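Local coordinates for deoxyribodipyrimidine photo-lyase (PDB 3UMV), which uses light to split UV-induced cyclobutane pyrimidine dimers in DNA, restoring the two pyrimidines with the help of one bound FAD, at residues Y419-D422 / K423-D427; S285-H289 / F290-S294; H361-T364 / R365-E369. All blocks are in the same frame, centred on the assembly; numbering follows the deposited sequence.

In the fold
Three local contacts at helix ends are compared here: interactions 1 and 2 touch the FAD, while interaction 3 lies farther out. Interaction 1 meets the cofactor at the flavin ring and interaction 2 at one phosphate and the adenosine ribose; their centres are about 15 Å apart, and D427 OD2 joins S285 OG at 2.6 Å, probably by a hydrogen bond. Interaction 3 lies nearer the surface, its L368 side chain about 13 Å from the FAD. It meets interaction 1 through E369, whose OE1 forms a salt bridge of 2.8 Å with K423 NZ. Interactions 2 and 3 do not touch, their nearest atoms being about 18 Å apart.

Interaction 1: residues Y419-D422 / K423-D427; sequences YLND and KYEID. With FAD (flavin-adenine dinucleotide), chain I.
Y419 and K423, one helical turn apart, run out alongside each other in the same direction. The lysine is fully extended, CG anti to the backbone N (chi1 176°), and this straight course brings its CD to 3.6 Å from Y419 OH. A water spans the two polar ends, accepting from K423 NZ and hydrogen-bonding to Y419 OH, while E369 and E234 supply the charges that answer the ammonium group. Nearer the backbone, K423 CG lies over the centre of the Y424 ring, 3.7 Å above its plane. L420 and Y424 repeat the i to i+4 pairing, with leucine CD2 4.0 Å from CE1 of the tyrosine.

N421 is turned to the flavin instead. Its ND2 gives a nearly straight hydrogen bond (167°) of 2.9 Å to FAD O4 and another to D422 OD1, which lies in the amide plane; D422 OD1 in turn accepts from the backbone N of R429. The two bonds from ND2 probably fix the rotation of the amide, and its OD1 shares a water with E425 OE1. Beyond the helix end, FAD N3 donates to D427 O at 2.7 Å, so the N421 side chain and the D427 backbone bond the neighbouring O4 and N3 of the isoalloxazine. This C-terminal end of helix 410-424 packs through L420 on M385 of helix 376-388 and W399 of helix 393-405.

Interaction 2: residues S285-H289 / F290-S294; sequences SPYLH and FGHIS. With FAD (flavin-adenine dinucleotide), chain I.
H289 lays the edge of its imidazole on the face of F290, ND1 standing over the middle of the phenyl ring. The pair is a T-shaped stack, with centroids 4.5 Å apart and planes at 85°. CG of H289 stands anti to the backbone N (chi1 174°), which swings the ring beside its own carbonyl and over the next residue. H289 NE2 is hydrogen-bonded to the backbone O of R429, fixing the ring's far side. The rim of F290 meets the backbone as well: CD2 comes within 3.2 Å of P286 O, near the plane of the ring.

The Y287 and H292 side chains run roughly perpendicular to each other and meet at their edges, CD2 to CD2 at 3.8 Å, while F290 CB lies over one face of the H292 ring. These contacts dress a Schellman motif, the classic C-terminal ending of a helix. H292 N reaches back to Y287 O at 2.8 Å, a weak bond joins G291 N to L288 O, and G291 takes the positive phi (66°) that favours glycine and turns the chain out of the helix. Just past it, I293 folds back: its CG2 packs on L288 CD2 at 3.6 Å and on Y287 CB at 3.9 Å. A water donating to both L288 O and I293 O bridges the last turn and the departing chain.

At the other end of this short helix the cofactor is met. S285 N donates to FAD O1P at 2.9 Å, where the amino end of the helix would probably favour the phosphate's negative charge, and L288 CD1 lies 3.4 Å from the adenosine ribose hydroxyl FAD O2B. The chain leads on to S294, which caps helix 295-305 through R297 N.

Interaction 3: residues H361-T364 / R365-E369; sequences HIYT and REQLE
Q367 OE1 receives two hydrogen bonds: a straight one (168°) from T364 N at 3.0 Å and one from a water that also donates to I362 O. The same oxygen lies in the plane of the Y363 ring, at its edge, 3.6 Å from CD2. T364 answers in kind, for its OG1, set between the backbone N and the carbonyl carbon (chi1 64°), accepts from Q367 N at 3.2 Å. This reciprocal exchange is a capping box, with T364 as N-cap of helix 365-369. A second water links T364 OG1 to E366 OE1, and the first helical bond runs from L368 N to T364 O at 3.0 Å. Replacing Q367 with an alanine would probably deprive T364 N of its acceptor, reducing the box to the threonine half and freeing the N-cap backbone to shift. Next to the box, L368 CD2 packs 3.8 Å from Y363 CB.

The Y363 ring packs edge-to-face with W406, and L368 lies close to W378; both tryptophans are predicted to carry electron transfer. On the helix side, R365 hydrogen-bonds to S415 and T416, tying helix 365-369 to helix 410-424.

Interaction 1: residues Y419-D422 / K423-D427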
loop_
_atom_site.group_PDB
_atom_site.type_symbol
_atom_site.label_atom_id
_atom_site.label_comp_id
_atom_site.label_asym_id
_atom_site.label_seq_id
_atom_site.Cartn_x
_atom_site.Cartn_y
_atom_site.Cartn_z
ATOM N N TYR A 419 4.789 12.550 -7.333
ATOM C CA TYR A 419 5.392 12.003 -8.540
ATOM C C TYR A 419 6.660 11.214 -8.212
ATOM O O TYR A 419 6.821 10.092 -8.672
ATOM C CB TYR A 419 5.693 13.128 -9.538
ATOM C CG TYR A 419 6.723 12.775 -10.590
ATOM C CD1 TYR A 419 6.388 12.029 -11.712
ATOM C CD2 TYR A 419 8.042 13.183 -10.443
ATOM C CE1 TYR A 419 7.348 11.703 -12.663
ATOM C CE2 TYR A 419 9.004 12.870 -11.385
ATOM C CZ TYR A 419 8.654 12.128 -12.488
ATOM O OH TYR A 419 9.626 11.823 -13.418
ATOM N N LEU A 420 7.549 11.798 -7.414
ATOM C CA LEU A 420 8.800 11.129 -7.060
ATOM C C LEU A 420 8.575 9.872 -6.225
ATOM O O LEU A 420 9.173 8.832 -6.482
ATOM C CB LEU A 420 9.724 12.088 -6.319
ATOM C CG LEU A 420 10.255 13.195 -7.231
ATOM C CD1 LEU A 420 11.047 14.224 -6.438
ATOM C CD2 LEU A 420 11.092 12.591 -8.360
ATOM N N ASN A 421 7.717 9.993 -5.224
ATOM C CA ASN A 421 7.380 8.882 -4.345
ATOM C C ASN A 421 6.821 7.696 -5.141
ATOM O O ASN A 421 7.240 6.551 -4.983
ATOM C CB ASN A 421 6.374 9.380 -3.302
ATOM C CG ASN A 421 5.988 8.311 -2.292
ATOM O OD1 ASN A 421 6.608 8.198 -1.233
ATOM N ND2 ASN A 421 4.961 7.524 -2.617
ATOM N N ASP A 422 5.872 7.984 -6.016
ATOM C CA ASP A 422 5.253 6.943 -6.832
ATOM C C ASP A 422 6.203 6.369 -7.884
ATOM O O ASP A 422 6.094 5.203 -8.245
ATOM C CB ASP A 422 3.983 7.496 -7.479
ATOM C CG ASP A 422 2.833 7.653 -6.480
ATOM O OD1 ASP A 422 3.024 7.443 -5.254
ATOM O OD2 ASP A 422 1.715 7.949 -6.933
ATOM N N LYS A 423 7.137 7.181 -8.378
ATOM C CA LYS A 423 8.087 6.689 -9.364
ATOM C C LYS A 423 9.098 5.700 -8.771
ATOM O O LYS A 423 9.373 4.664 -9.363
ATOM C CB LYS A 423 8.826 7.858 -10.026
ATOM C CG LYS A 423 9.906 7.448 -10.989
ATOM C CD LYS A 423 10.348 8.640 -11.818
ATOM C CE LYS A 423 11.218 8.199 -12.983
ATOM N NZ LYS A 423 11.627 9.353 -13.850
ATOM N N TYR A 424 9.646 6.041 -7.609
ATOM C CA TYR A 424 10.803 5.346 -7.060
ATOM C C TYR A 424 10.546 4.376 -5.905
ATOM O O TYR A 424 11.292 3.401 -5.736
ATOM C CB TYR A 424 11.852 6.383 -6.629
ATOM C CG TYR A 424 12.496 7.078 -7.820
ATOM C CD1 TYR A 424 12.219 8.405 -8.127
ATOM C CD2 TYR A 424 13.355 6.385 -8.645
ATOM C CE1 TYR A 424 12.825 9.034 -9.221
ATOM C CE2 TYR A 424 13.959 7.002 -9.737
ATOM C CZ TYR A 424 13.679 8.315 -10.020
ATOM O OH TYR A 424 14.283 8.911 -11.102
ATOM N N GLU A 425 9.542 4.650 -5.077
ATOM C CA GLU A 425 9.321 3.808 -3.904
ATOM C C GLU A 425 8.690 2.462 -4.272
ATOM O O GLU A 425 7.761 2.380 -5.073
ATOM C CB GLU A 425 8.462 4.519 -2.849
ATOM C CG GLU A 425 9.015 5.811 -2.324
ATOM C CD GLU A 425 10.072 5.640 -1.235
ATOM O OE1 GLU A 425 10.349 6.626 -0.529
ATOM O OE2 GLU A 425 10.611 4.529 -1.073
ATOM N N ILE A 426 9.202 1.399 -3.671
ATOM C CA ILE A 426 8.628 0.080 -3.872
ATOM C C ILE A 426 7.256 -0.025 -3.208
ATOM O O ILE A 426 6.419 -0.812 -3.632
ATOM C CB ILE A 426 9.587 -1.023 -3.372
ATOM C CG1 ILE A 426 9.078 -2.401 -3.810
ATOM C CG2 ILE A 426 9.810 -0.924 -1.858
ATOM C CD1 ILE A 426 8.890 -2.509 -5.292
ATOM N N ASP A 427 7.017 0.819 -2.209
ATOM C CA ASP A 427 5.773 0.820 -1.446
ATOM C C ASP A 427 4.827 1.969 -1.838
ATOM O O ASP A 427 3.824 2.234 -1.163
ATOM C CB ASP A 427 6.080 0.805 0.077
ATOM C CG ASP A 427 6.920 2.003 0.535
ATOM O OD1 ASP A 427 6.965 3.032 -0.168
ATOM O OD2 ASP A 427 7.540 1.918 1.617
HETATM P PA FAD I . 7.990 0.567 9.944
HETATM O O1A FAD I . 8.455 1.688 10.823
HETATM O O2A FAD I . 8.566 -0.778 10.289
HETATM O O5B FAD I . 6.391 0.539 9.979
HETATM C C5B FAD I . 5.660 -0.662 9.860
HETATM C C4B FAD I . 4.385 -0.418 9.046
HETATM O O4B FAD I . 3.562 0.579 9.634
HETATM C C3B FAD I . 4.693 0.111 7.659
HETATM O O3B FAD I . 5.007 -0.931 6.766
HETATM C C2B FAD I . 3.392 0.768 7.303
HETATM O O2B FAD I . 2.438 -0.221 6.965
HETATM C C1B FAD I . 2.970 1.363 8.622
HETATM N N9A FAD I . 3.407 2.765 8.732
HETATM C C8A FAD I . 4.557 3.243 9.301
HETATM N N7A FAD I . 4.541 4.592 9.189
HETATM C C5A FAD I . 3.404 4.972 8.542
HETATM C C6A FAD I . 2.860 6.203 8.156
HETATM N N6A FAD I . 3.426 7.362 8.491
HETATM N N1A FAD I . 1.647 6.242 7.504
HETATM C C2A FAD I . 0.970 5.074 7.242
HETATM N N3A FAD I . 1.507 3.862 7.617
HETATM C C4A FAD I . 2.693 3.821 8.265
HETATM N N1 FAD I . 4.204 4.470 3.266
HETATM C C2 FAD I . 3.907 3.551 2.302
HETATM O O2 FAD I . 3.536 2.437 2.672
HETATM N N3 FAD I . 3.999 3.883 0.962
HETATM C C4 FAD I . 4.412 5.146 0.577
HETATM O O4 FAD I . 4.498 5.436 -0.621
HETATM C C4X FAD I . 4.701 6.078 1.566
HETATM N N5 FAD I . 5.129 7.346 1.250
HETATM C C5X FAD I . 5.392 8.266 2.246
HETATM C C6 FAD I . 5.796 9.565 1.912
HETATM C C7 FAD I . 6.068 10.496 2.919
HETATM C C7M FAD I . 6.487 11.891 2.533
HETATM C C8 FAD I . 5.943 10.113 4.258
HETATM C C8M FAD I . 6.225 11.065 5.381
HETATM C C9 FAD I . 5.556 8.822 4.574
HETATM C C9A FAD I . 5.278 7.905 3.577
HETATM N N10 FAD I . 4.896 6.620 3.903
HETATM C C10 FAD I . 4.604 5.731 2.897
HETATM C "C1'" FAD I . 4.758 6.164 5.349
HETATM C "C2'" FAD I . 6.059 5.545 5.951
HETATM O "O2'" FAD I . 7.239 6.327 5.733
HETATM C "C3'" FAD I . 6.352 4.113 5.469
HETATM O "O3'" FAD I . 5.200 3.328 5.625
HETATM C "C4'" FAD I . 7.499 3.440 6.228
HETATM O "O4'" FAD I . 8.680 4.206 6.085
HETATM C "C5'" FAD I . 7.674 2.029 5.670
HETATM O "O5'" FAD I . 8.850 1.373 6.079
HETATM P P FAD I . 8.743 0.137 7.098
HETATM O O1P FAD I . 7.728 -0.878 6.608
HETATM O O2P FAD I . 10.112 -0.459 7.299
HETATM O O3P FAD I . 8.277 0.976 8.394
HETATM O O HOH W 1 9.031 9.796 -15.044
HETATM O O HOH W 2 9.056 8.971 -0.495
HETATM O O HOH W 3 5.271 3.104 -6.547
#

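Interaction 2: residues S285-H289 / F290-S294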
loop_
_atom_site.group_PDB
_atom_site.type_symbol
_atom_site.label_atom_id
_atom_site.label_comp_id
_atom_site.label_asym_id
_atom_site.label_seq_id
_atom_site.Cartn_x
_atom_site.Cartn_y
_atom_site.Cartn_z
ATOM N N SER A 285 6.785 -2.703 4.507
ATOM C CA SER A 285 5.929 -1.935 3.590
ATOM C C SER A 285 5.875 -2.467 2.150
ATOM O O SER A 285 4.836 -2.393 1.503
ATOM C CB SER A 285 6.295 -0.452 3.608
ATOM O OG SER A 285 7.592 -0.228 3.089
ATOM N N PRO A 286 6.979 -3.009 1.631
ATOM C CA PRO A 286 6.838 -3.524 0.259
ATOM C C PRO A 286 5.783 -4.631 0.200
ATOM O O PRO A 286 4.872 -4.628 -0.628
ATOM C CB PRO A 286 8.225 -4.087 -0.053
ATOM C CG PRO A 286 9.155 -3.374 0.891
ATOM C CD PRO A 286 8.366 -3.102 2.135
ATOM N N TYR A 287 5.897 -5.570 1.133
ATOM C CA TYR A 287 4.962 -6.679 1.246
ATOM C C TYR A 287 3.526 -6.247 1.572
ATOM O O TYR A 287 2.575 -6.761 0.997
ATOM C CB TYR A 287 5.485 -7.649 2.298
ATOM C CG TYR A 287 6.870 -8.166 1.967
ATOM C CD1 TYR A 287 7.970 -7.872 2.778
ATOM C CD2 TYR A 287 7.073 -8.986 0.868
ATOM C CE1 TYR A 287 9.243 -8.355 2.465
ATOM C CE2 TYR A 287 8.333 -9.470 0.558
ATOM C CZ TYR A 287 9.407 -9.170 1.362
ATOM O OH TYR A 287 10.647 -9.673 1.038
ATOM N N LEU A 288 3.375 -5.288 2.474
ATOM C CA LEU A 288 2.056 -4.809 2.860
ATOM C C LEU A 288 1.407 -4.074 1.697
ATOM O O LEU A 288 0.203 -4.222 1.455
ATOM C CB LEU A 288 2.168 -3.879 4.080
ATOM C CG LEU A 288 2.527 -4.579 5.397
ATOM C CD1 LEU A 288 2.739 -3.547 6.490
ATOM C CD2 LEU A 288 1.470 -5.577 5.810
ATOM N N HIS A 289 2.199 -3.299 0.953
ATOM C CA HIS A 289 1.630 -2.596 -0.184
ATOM C C HIS A 289 0.971 -3.516 -1.221
ATOM O O HIS A 289 -0.129 -3.236 -1.709
ATOM C CB HIS A 289 2.655 -1.733 -0.909
ATOM C CG HIS A 289 2.096 -1.131 -2.149
ATOM N ND1 HIS A 289 2.319 -1.660 -3.403
ATOM C CD2 HIS A 289 1.221 -0.116 -2.318
ATOM C CE1 HIS A 289 1.637 -0.963 -4.297
ATOM N NE2 HIS A 289 0.966 -0.018 -3.661
ATOM N N PHE A 290 1.660 -4.597 -1.562
ATOM C CA PHE A 290 1.177 -5.524 -2.567
ATOM C C PHE A 290 0.281 -6.587 -1.934
ATOM O O PHE A 290 -0.244 -7.450 -2.622
ATOM C CB PHE A 290 2.358 -6.170 -3.295
ATOM C CG PHE A 290 3.099 -5.223 -4.192
ATOM C CD1 PHE A 290 2.552 -4.834 -5.402
ATOM C CD2 PHE A 290 4.338 -4.713 -3.821
ATOM C CE1 PHE A 290 3.230 -3.956 -6.237
ATOM C CE2 PHE A 290 5.023 -3.837 -4.651
ATOM C CZ PHE A 290 4.472 -3.463 -5.867
ATOM N N GLY A 291 0.093 -6.507 -0.623
ATOM C CA GLY A 291 -0.706 -7.500 0.075
ATOM C C GLY A 291 -0.099 -8.893 0.083
ATOM O O GLY A 291 -0.833 -9.885 0.220
ATOM N N HIS A 292 1.226 -8.990 -0.031
ATOM C CA HIS A 292 1.904 -10.290 0.089
ATOM C C HIS A 292 1.776 -10.839 1.503
ATOM O O HIS A 292 1.887 -12.054 1.736
ATOM C CB HIS A 292 3.394 -10.184 -0.225
ATOM C CG HIS A 292 3.700 -9.807 -1.637
ATOM N ND1 HIS A 292 2.810 -9.982 -2.677
ATOM C CD2 HIS A 292 4.822 -9.285 -2.184
ATOM C CE1 HIS A 292 3.359 -9.547 -3.794
ATOM N NE2 HIS A 292 4.589 -9.142 -3.528
ATOM N N ILE A 293 1.552 -9.937 2.447
ATOM C CA ILE A 293 1.328 -10.336 3.823
ATOM C C ILE A 293 0.209 -9.487 4.374
ATOM O O ILE A 293 0.085 -8.301 4.053
ATOM C CB ILE A 293 2.598 -10.207 4.705
ATOM C CG1 ILE A 293 2.415 -10.980 6.011
ATOM C CG2 ILE A 293 2.929 -8.745 4.964
ATOM C CD1 ILE A 293 3.710 -11.151 6.791
ATOM N N SER A 294 -0.641 -10.121 5.170
ATOM C CA SER A 294 -1.777 -9.451 5.784
ATOM C C SER A 294 -1.302 -8.540 6.924
ATOM O O SER A 294 -0.496 -8.957 7.758
ATOM C CB SER A 294 -2.719 -10.532 6.334
ATOM O OG SER A 294 -3.574 -10.013 7.336
HETATM P PA FAD I . 7.990 0.567 9.944
HETATM O O1A FAD I . 8.455 1.688 10.823
HETATM O O2A FAD I . 8.566 -0.778 10.289
HETATM O O5B FAD I . 6.391 0.539 9.979
HETATM C C5B FAD I . 5.660 -0.662 9.860
HETATM C C4B FAD I . 4.385 -0.418 9.046
HETATM O O4B FAD I . 3.562 0.579 9.634
HETATM C C3B FAD I . 4.693 0.111 7.659
HETATM O O3B FAD I . 5.007 -0.931 6.766
HETATM C C2B FAD I . 3.392 0.768 7.303
HETATM O O2B FAD I . 2.438 -0.221 6.965
HETATM C C1B FAD I . 2.970 1.363 8.622
HETATM N N9A FAD I . 3.407 2.765 8.732
HETATM C C8A FAD I . 4.557 3.243 9.301
HETATM N N7A FAD I . 4.541 4.592 9.189
HETATM C C5A FAD I . 3.404 4.972 8.542
HETATM C C6A FAD I . 2.860 6.203 8.156
HETATM N N6A FAD I . 3.426 7.362 8.491
HETATM N N1A FAD I . 1.647 6.242 7.504
HETATM C C2A FAD I . 0.970 5.074 7.242
HETATM N N3A FAD I . 1.507 3.862 7.617
HETATM C C4A FAD I . 2.693 3.821 8.265
HETATM N N1 FAD I . 4.204 4.470 3.266
HETATM C C2 FAD I . 3.907 3.551 2.302
HETATM O O2 FAD I . 3.536 2.437 2.672
HETATM N N3 FAD I . 3.999 3.883 0.962
HETATM C C4 FAD I . 4.412 5.146 0.577
HETATM O O4 FAD I . 4.498 5.436 -0.621
HETATM C C4X FAD I . 4.701 6.078 1.566
HETATM N N5 FAD I . 5.129 7.346 1.250
HETATM C C5X FAD I . 5.392 8.266 2.246
HETATM C C6 FAD I . 5.796 9.565 1.912
HETATM C C7 FAD I . 6.068 10.496 2.919
HETATM C C7M FAD I . 6.487 11.891 2.533
HETATM C C8 FAD I . 5.943 10.113 4.258
HETATM C C8M FAD I . 6.225 11.065 5.381
HETATM C C9 FAD I . 5.556 8.822 4.574
HETATM C C9A FAD I . 5.278 7.905 3.577
HETATM N N10 FAD I . 4.896 6.620 3.903
HETATM C C10 FAD I . 4.604 5.731 2.897
HETATM C "C1'" FAD I . 4.758 6.164 5.349
HETATM C "C2'" FAD I . 6.059 5.545 5.951
HETATM O "O2'" FAD I . 7.239 6.327 5.733
HETATM C "C3'" FAD I . 6.352 4.113 5.469
HETATM O "O3'" FAD I . 5.200 3.328 5.625
HETATM C "C4'" FAD I . 7.499 3.440 6.228
HETATM O "O4'" FAD I . 8.680 4.206 6.085
HETATM C "C5'" FAD I . 7.674 2.029 5.670
HETATM O "O5'" FAD I . 8.850 1.373 6.079
HETATM P P FAD I . 8.743 0.137 7.098
HETATM O O1P FAD I . 7.728 -0.878 6.608
HETATM O O2P FAD I . 10.112 -0.459 7.299
HETATM O O3P FAD I . 8.277 0.976 8.394
HETATM O O HOH W 4 -1.256 -6.123 3.093
#

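Interaction 3: residues H361-T364 / R365-E369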
loop_
_atom_site.group_PDB
_atom_site.type_symbol
_atom_site.label_atom_id
_atom_site.label_comp_id
_atom_site.label_asym_id
_atom_site.label_seq_id
_atom_site.Cartn_x
_atom_site.Cartn_y
_atom_site.Cartn_z
ATOM N N HIS A 361 15.250 29.153 -1.816
ATOM C CA HIS A 361 15.697 28.427 -2.997
ATOM C C HIS A 361 14.490 27.954 -3.794
ATOM O O HIS A 361 13.435 27.687 -3.230
ATOM C CB HIS A 361 16.522 27.200 -2.609
ATOM C CG HIS A 361 17.714 27.512 -1.768
ATOM N ND1 HIS A 361 18.952 27.786 -2.310
ATOM C CD2 HIS A 361 17.863 27.593 -0.425
ATOM C CE1 HIS A 361 19.811 28.027 -1.336
ATOM N NE2 HIS A 361 19.176 27.922 -0.182
ATOM N N ILE A 362 14.657 27.855 -5.111
ATOM C CA ILE A 362 13.650 27.255 -5.976
ATOM C C ILE A 362 14.372 26.212 -6.826
ATOM O O ILE A 362 15.317 26.546 -7.549
ATOM C CB ILE A 362 12.951 28.312 -6.877
ATOM C CG1 ILE A 362 12.115 29.295 -6.047
ATOM C CG2 ILE A 362 12.028 27.653 -7.874
ATOM C CD1 ILE A 362 10.831 28.685 -5.490
ATOM N N TYR A 363 13.975 24.949 -6.703
ATOM C CA TYR A 363 14.492 23.888 -7.565
ATOM C C TYR A 363 13.410 23.376 -8.485
ATOM O O TYR A 363 12.245 23.324 -8.105
ATOM C CB TYR A 363 15.046 22.712 -6.742
ATOM C CG TYR A 363 16.288 23.085 -5.983
ATOM C CD1 TYR A 363 16.279 23.186 -4.596
ATOM C CD2 TYR A 363 17.459 23.391 -6.659
ATOM C CE1 TYR A 363 17.416 23.563 -3.907
ATOM C CE2 TYR A 363 18.593 23.764 -5.982
ATOM C CZ TYR A 363 18.575 23.850 -4.615
ATOM O OH TYR A 363 19.719 24.231 -3.952
ATOM N N THR A 364 13.792 22.985 -9.696
ATOM C CA THR A 364 12.843 22.380 -10.612
ATOM C C THR A 364 12.656 20.924 -10.232
ATOM O O THR A 364 13.423 20.366 -9.436
ATOM C CB THR A 364 13.338 22.429 -12.072
ATOM O OG1 THR A 364 14.525 21.637 -12.212
ATOM C CG2 THR A 364 13.642 23.853 -12.489
ATOM N N ARG A 365 11.648 20.304 -10.826
ATOM C CA ARG A 365 11.411 18.883 -10.612
ATOM C C ARG A 365 12.625 18.055 -11.038
ATOM O O ARG A 365 13.037 17.141 -10.319
ATOM C CB ARG A 365 10.136 18.438 -11.335
ATOM C CG ARG A 365 9.873 16.940 -11.278
ATOM C CD ARG A 365 8.508 16.599 -11.876
ATOM N NE ARG A 365 7.431 17.195 -11.086
ATOM C CZ ARG A 365 6.145 16.856 -11.171
ATOM N NH1 ARG A 365 5.747 15.919 -12.019
ATOM N NH2 ARG A 365 5.254 17.465 -10.407
ATOM N N GLU A 366 13.215 18.393 -12.185
ATOM C CA GLU A 366 14.386 17.664 -12.672
ATOM C C GLU A 366 15.557 17.733 -11.692
ATOM O O GLU A 366 16.206 16.721 -11.430
ATOM C CB GLU A 366 14.813 18.147 -14.070
ATOM C CG GLU A 366 16.071 17.459 -14.628
ATOM C CD GLU A 366 17.360 18.266 -14.407
ATOM O OE1 GLU A 366 17.370 19.493 -14.678
ATOM O OE2 GLU A 366 18.372 17.668 -13.965
ATOM N N GLN A 367 15.808 18.921 -11.148
ATOM C CA GLN A 367 16.895 19.132 -10.187
ATOM C C GLN A 367 16.678 18.357 -8.883
ATOM O O GLN A 367 17.627 17.795 -8.330
ATOM C CB GLN A 367 17.067 20.617 -9.879
ATOM C CG GLN A 367 17.710 21.401 -11.025
ATOM C CD GLN A 367 17.556 22.903 -10.884
ATOM O OE1 GLN A 367 16.710 23.383 -10.140
ATOM N NE2 GLN A 367 18.375 23.661 -11.624
ATOM N N LEU A 368 15.441 18.348 -8.399
ATOM C CA LEU A 368 15.093 17.551 -7.225
ATOM C C LEU A 368 15.262 16.070 -7.521
ATOM O O LEU A 368 15.884 15.330 -6.752
ATOM C CB LEU A 368 13.659 17.851 -6.790
ATOM C CG LEU A 368 13.414 19.274 -6.270
ATOM C CD1 LEU A 368 11.925 19.601 -6.161
ATOM C CD2 LEU A 368 14.123 19.507 -4.936
ATOM N N GLU A 369 14.704 15.627 -8.636
ATOM C CA GLU A 369 14.764 14.210 -8.985
ATOM C C GLU A 369 16.198 13.691 -9.049
ATOM O O GLU A 369 16.483 12.556 -8.664
ATOM C CB GLU A 369 14.077 13.952 -10.314
ATOM C CG GLU A 369 14.153 12.495 -10.724
ATOM C CD GLU A 369 13.120 12.123 -11.743
ATOM O OE1 GLU A 369 13.016 10.922 -12.036
ATOM O OE2 GLU A 369 12.407 13.019 -12.249
HETATM O O HOH W 5 15.976 26.294 -10.017
HETATM O O HOH W 6 15.972 22.043 -14.586
#